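Local coordinates for Wnt inhibitor of Dorsal protein (Drosophila melanogaster, PDB 4KRR) that is a secreted Wnt-family signalling protein, probably acting as a ligand of frizzled receptors, and is represented by its N-terminal domain and linker, at residues N49-R53 with E54-V58. Residues are numbered along the deposited sequence; the frame is centred on the assembly and turned at random.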
# COMPACT_ATOMS: atom_id res chain seq x y z
N ASN A 49 -7.51 4.65 17.57
CA ASN A 49 -7.10 4.74 18.97
C ASN A 49 -6.38 3.48 19.44
O ASN A 49 -5.28 3.54 19.99
CB ASN A 49 -8.29 5.05 19.87
CG ASN A 49 -8.92 6.40 19.56
OD1 ASN A 49 -10.13 6.50 19.36
ND2 ASN A 49 -8.09 7.43 19.51
N SER A 50 -7.00 2.33 19.21
CA SER A 50 -6.40 1.06 19.60
C SER A 50 -6.70 -0.02 18.57
O SER A 50 -7.53 -0.90 18.81
CB SER A 50 -6.91 0.64 20.98
OG SER A 50 -6.29 -0.56 21.41
N PRO A 51 -6.03 0.04 17.41
CA PRO A 51 -6.31 -0.90 16.32
C PRO A 51 -5.83 -2.31 16.62
O PRO A 51 -4.78 -2.49 17.24
CB PRO A 51 -5.50 -0.31 15.15
CG PRO A 51 -4.38 0.40 15.81
CD PRO A 51 -4.93 0.97 17.08
N ASN A 52 -6.61 -3.30 16.20
CA ASN A 52 -6.17 -4.68 16.26
C ASN A 52 -5.43 -5.06 14.98
O ASN A 52 -5.31 -4.25 14.06
CB ASN A 52 -7.35 -5.64 16.54
CG ASN A 52 -8.43 -5.59 15.47
OD1 ASN A 52 -8.14 -5.52 14.27
ND2 ASN A 52 -9.68 -5.62 15.90
N ARG A 53 -4.93 -6.29 14.93
CA ARG A 53 -4.10 -6.75 13.82
C ARG A 53 -4.81 -6.64 12.47
O ARG A 53 -4.19 -6.32 11.46
CB ARG A 53 -3.61 -8.18 14.06
CG ARG A 53 -2.38 -8.55 13.24
CD ARG A 53 -2.10 -10.05 13.29
NE ARG A 53 -1.72 -10.51 14.62
CZ ARG A 53 -0.49 -10.88 14.96
NH1 ARG A 53 0.49 -10.84 14.06
NH2 ARG A 53 -0.23 -11.30 16.19
N GLU A 54 -6.11 -6.90 12.46
CA GLU A 54 -6.88 -6.82 11.22
C GLU A 54 -7.10 -5.37 10.78
O GLU A 54 -7.12 -5.09 9.58
CB GLU A 54 -8.21 -7.57 11.33
CG GLU A 54 -8.05 -9.09 11.41
CD GLU A 54 -7.50 -9.53 12.75
OE1 GLU A 54 -8.01 -9.04 13.78
OE2 GLU A 54 -6.56 -10.35 12.77
N ASP A 55 -7.28 -4.47 11.74
CA ASP A 55 -7.39 -3.04 11.45
C ASP A 55 -6.12 -2.57 10.75
O ASP A 55 -6.17 -1.82 9.77
CB ASP A 55 -7.57 -2.22 12.73
CG ASP A 55 -8.90 -2.47 13.41
OD1 ASP A 55 -9.94 -2.49 12.71
OD2 ASP A 55 -8.91 -2.64 14.65
N VAL A 56 -4.99 -3.03 11.27
CA VAL A 56 -3.68 -2.69 10.73
C VAL A 56 -3.50 -3.18 9.30
O VAL A 56 -3.01 -2.45 8.44
CB VAL A 56 -2.57 -3.25 11.64
CG1 VAL A 56 -1.21 -3.13 10.97
CG2 VAL A 56 -2.58 -2.53 12.98
N TYR A 57 -3.89 -4.42 9.03
CA TYR A 57 -3.76 -4.97 7.68
C TYR A 57 -4.60 -4.19 6.67
O TYR A 57 -4.11 -3.82 5.61
CB TYR A 57 -4.14 -6.45 7.63
CG TYR A 57 -4.24 -6.96 6.20
CD1 TYR A 57 -3.10 -7.34 5.50
CD2 TYR A 57 -5.47 -7.02 5.55
CE1 TYR A 57 -3.19 -7.78 4.19
CE2 TYR A 57 -5.56 -7.46 4.24
CZ TYR A 57 -4.42 -7.84 3.57
OH TYR A 57 -4.51 -8.28 2.27
N VAL A 58 -5.87 -3.97 7.01
CA VAL A 58 -6.80 -3.30 6.11
C VAL A 58 -6.32 -1.91 5.72
O VAL A 58 -6.34 -1.54 4.55
CB VAL A 58 -8.22 -3.24 6.71
CG1 VAL A 58 -9.13 -2.39 5.83
CG2 VAL A 58 -8.78 -4.64 6.87
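Asn52 and Asp55 exchange bonds in both directions, each side chain accepting from the other residue's backbone N-H. Asn52 OD1 accepts from Asp55 N at 2.9 Å, the N-H arriving almost head-on to the side-chain C=O. In return Asp55 OD2 receives Asn52 N, also at 2.9 Å, through its anti lone pair, with an N-H...O angle of 162°. The amide and carboxylate planes lie only 8° apart, while the two side chains cross at about a right angle. The two acceptors, Asn52 OD1 and Asp55 OD2, come within 3.0 Å of each other; the N-H donated to each probably offsets their repulsion. Asn52 is turned for its role by a chi1 of 60°, which sets CG between its own backbone N and carbonyl carbon and folds OD1 back over the start of the helix. The pair is a capping box, with Asn52 as the N-cap of helix 53-75, the helix entered from the loop after helix 36-44. Beside the box, Pro51, the residue before the N-cap, rests its CB on Asp55 CB at 3.7 Å and reaches Val56 CG2 at 4.3 Å, a loose contact whose positions fit a hydrophobic staple. Behind the cap the regular backbone pattern begins: Val56 N bonds to Asn52 O at 3.1 Å and Tyr57 N to Arg53 O. The other carboxylate oxygen of Asp55, OD1, forms a salt bridge with Lys42, tying the cap to helix 36-44. The Glu54 carboxylate is held by three hydroxyls, Tyr203 and Ser200 at OE1 and Tyr169 at OE2. Arg53, bent at CG-CD, donates through NH1 to the carbonyl oxygen of the same Tyr169.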